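Local coordinates for DnaJ-like protein MG200 (Mycoplasma genitalium, PDB 4DCZ) that is of incompletely known function but belongs to the terminal organelle and probably takes part in gliding motility through its EAGR box, at residues Q26-R34 and A48-G56. Residues are numbered along the deposited sequence; the frame is centred on the assembly and turned at random.
Sequences QNKDPDELR and ALVGDTRYG
The Y55 hydroxyl gives a hydrogen bond to the backbone carbonyl O of K28. The modelled OH to O separation of 2.4 Å is shorter than is plausible and is doubtful at this resolution. K28 O lies at the edge of the Y55 ring, near its plane. L33 meets the tyrosine obliquely, its CD2 lying 3.8 Å from Y55 CE1. The same methyl meets L49 tip to tip, CD2 to CD2 at 3.5 Å. L33 reaches this spot with CG anti to its backbone N (chi1 177°). On the other flank, P30 CD comes near the Y55 hydroxyl, and the proline ring crosses the tyrosine at about a right angle.

Both faces of the Y55 ring are covered within 48-56. L49 CD2 sits over one face and R54 CB over the other, each offset toward the rim. The R54 chain bends at chi2 and chi3 and places the edge of its guanidinium against N27 CB. A side-on salt bridge to D52 holds the group. R54 NE and NH2 each donate a hydrogen bond, to D52 OD1 and OD2 respectively, through the syn lone pairs and close to the guanidinium plane. D52 OD1 also accepts from R54 N at 3.0 Å.

Further out, W76 packs edge-to-face with Y55, and L49 rests on W66 and F70 of strand 64-70. The 49-52 segment is a type II beta turn, followed by an Asx turn at D52. Together they lead from helix 43-47 into the antiparallel sheet of the EAGR box, against which the N-terminal loop packs.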
# COMPACT_ATOMS: atom_id res chain seq x y z
N GLN A 26 -1.12 13.48 -18.47
CA GLN A 26 -0.06 12.61 -17.90
C GLN A 26 -0.03 12.62 -16.36
O GLN A 26 -0.66 13.46 -15.72
CB GLN A 26 1.31 13.04 -18.45
CG GLN A 26 1.63 14.55 -18.26
CD GLN A 26 3.09 14.85 -17.93
OE1 GLN A 26 3.92 13.95 -17.79
NE2 GLN A 26 3.40 16.13 -17.79
N ASN A 27 0.73 11.68 -15.78
CA ASN A 27 0.90 11.50 -14.31
C ASN A 27 2.10 12.30 -13.76
O ASN A 27 2.88 12.86 -14.55
CB ASN A 27 1.14 10.00 -13.99
CG ASN A 27 -0.14 9.19 -13.90
OD1 ASN A 27 -0.43 8.35 -14.77
ND2 ASN A 27 -0.89 9.41 -12.84
N LYS A 28 2.25 12.34 -12.42
CA LYS A 28 3.41 12.98 -11.71
C LYS A 28 4.61 12.03 -11.60
O LYS A 28 4.44 10.82 -11.79
CB LYS A 28 3.03 13.46 -10.28
CG LYS A 28 2.60 14.92 -10.17
CD LYS A 28 2.62 15.38 -8.74
CE LYS A 28 2.26 16.83 -8.63
NZ LYS A 28 2.85 17.35 -7.40
N ASP A 29 5.80 12.57 -11.30
CA ASP A 29 7.04 11.75 -11.26
C ASP A 29 7.21 11.11 -9.84
O ASP A 29 6.69 11.66 -8.86
CB ASP A 29 8.27 12.55 -11.83
CG ASP A 29 9.38 12.83 -10.80
OD1 ASP A 29 9.19 13.70 -9.92
OD2 ASP A 29 10.47 12.21 -10.90
N PRO A 30 7.90 9.94 -9.74
CA PRO A 30 8.02 9.11 -8.51
C PRO A 30 8.33 9.80 -7.14
O PRO A 30 7.50 9.69 -6.24
CB PRO A 30 9.11 8.10 -8.87
CG PRO A 30 9.74 8.58 -10.18
CD PRO A 30 8.64 9.32 -10.87
N ASP A 31 9.52 10.43 -6.98
CA ASP A 31 9.83 11.31 -5.81
C ASP A 31 8.54 12.04 -5.24
O ASP A 31 8.16 11.84 -4.08
CB ASP A 31 10.95 12.36 -6.13
CG ASP A 31 12.39 11.75 -6.21
OD1 ASP A 31 12.52 10.55 -6.57
OD2 ASP A 31 13.37 12.48 -5.91
N GLU A 32 7.86 12.84 -6.07
CA GLU A 32 6.73 13.66 -5.60
C GLU A 32 5.46 12.89 -5.26
O GLU A 32 4.75 13.28 -4.33
CB GLU A 32 6.35 14.79 -6.60
CG GLU A 32 6.98 16.16 -6.29
CD GLU A 32 8.40 16.28 -6.83
OE1 GLU A 32 8.60 16.00 -8.04
OE2 GLU A 32 9.32 16.65 -6.06
N LEU A 33 5.16 11.81 -5.98
CA LEU A 33 3.76 11.33 -6.09
C LEU A 33 3.13 10.96 -4.80
O LEU A 33 3.72 10.18 -4.06
CB LEU A 33 3.62 10.10 -6.99
CG LEU A 33 2.20 9.50 -7.10
CD1 LEU A 33 1.12 10.56 -7.47
CD2 LEU A 33 2.18 8.33 -8.04
N ARG A 34 1.91 11.46 -4.56
CA ARG A 34 1.10 10.95 -3.46
C ARG A 34 -0.39 11.13 -3.67
O ARG A 34 -0.79 11.84 -4.55
CB ARG A 34 1.55 11.56 -2.16
CG ARG A 34 1.50 13.08 -2.10
CD ARG A 34 1.92 13.50 -0.70
NE ARG A 34 3.38 13.62 -0.61
CZ ARG A 34 4.15 13.18 0.40
NH1 ARG A 34 3.65 12.52 1.45
NH2 ARG A 34 5.46 13.38 0.33
N ALA A 48 -4.92 5.50 -11.94
CA ALA A 48 -4.29 6.53 -12.76
C ALA A 48 -2.92 6.01 -13.21
O ALA A 48 -2.44 6.30 -14.32
CB ALA A 48 -4.19 7.85 -12.00
N LEU A 49 -2.32 5.18 -12.38
CA LEU A 49 -0.98 4.71 -12.62
C LEU A 49 -0.91 3.44 -13.47
O LEU A 49 0.17 3.10 -13.98
CB LEU A 49 -0.27 4.42 -11.30
CG LEU A 49 -0.31 5.49 -10.21
CD1 LEU A 49 0.20 4.88 -8.90
CD2 LEU A 49 0.51 6.70 -10.59
N VAL A 50 -2.02 2.71 -13.61
CA VAL A 50 -1.99 1.51 -14.45
C VAL A 50 -1.53 1.86 -15.87
O VAL A 50 -1.96 2.85 -16.45
CB VAL A 50 -3.35 0.79 -14.47
CG1 VAL A 50 -3.32 -0.33 -15.43
CG2 VAL A 50 -3.67 0.28 -13.10
N GLY A 51 -0.62 1.06 -16.41
CA GLY A 51 -0.16 1.25 -17.78
C GLY A 51 1.00 2.21 -17.93
O GLY A 51 1.49 2.44 -19.04
N ASP A 52 1.46 2.78 -16.81
CA ASP A 52 2.43 3.84 -16.85
C ASP A 52 3.67 3.19 -16.33
O ASP A 52 3.74 2.85 -15.17
CB ASP A 52 2.00 5.01 -15.97
CG ASP A 52 3.08 6.08 -15.78
OD1 ASP A 52 4.29 5.82 -16.05
OD2 ASP A 52 2.72 7.19 -15.28
N THR A 53 4.65 3.03 -17.20
CA THR A 53 5.73 2.10 -16.92
C THR A 53 6.71 2.65 -15.88
O THR A 53 7.62 1.93 -15.45
CB THR A 53 6.45 1.73 -18.20
OG1 THR A 53 6.90 2.94 -18.79
CG2 THR A 53 5.52 0.98 -19.19
N ARG A 54 6.53 3.90 -15.45
CA ARG A 54 7.26 4.34 -14.25
C ARG A 54 6.86 3.51 -13.04
O ARG A 54 7.68 3.31 -12.18
CB ARG A 54 7.00 5.81 -13.88
CG ARG A 54 7.92 6.86 -14.51
CD ARG A 54 7.28 7.49 -15.77
NE ARG A 54 5.87 7.85 -15.55
CZ ARG A 54 5.47 8.99 -14.98
NH1 ARG A 54 6.35 9.90 -14.58
NH2 ARG A 54 4.17 9.21 -14.81
N TYR A 55 5.62 3.06 -12.98
CA TYR A 55 5.03 2.51 -11.75
C TYR A 55 4.78 1.01 -11.76
O TYR A 55 4.52 0.40 -10.71
CB TYR A 55 3.72 3.24 -11.47
CG TYR A 55 3.96 4.72 -11.30
CD1 TYR A 55 4.63 5.19 -10.21
CD2 TYR A 55 3.57 5.63 -12.26
CE1 TYR A 55 4.91 6.53 -10.04
CE2 TYR A 55 3.84 6.98 -12.09
CZ TYR A 55 4.52 7.41 -10.97
OH TYR A 55 4.83 8.74 -10.75
N GLY A 56 4.87 0.41 -12.93
CA GLY A 56 4.80 -1.03 -13.05
C GLY A 56 5.16 -1.48 -14.45
O GLY A 56 5.75 -0.71 -15.25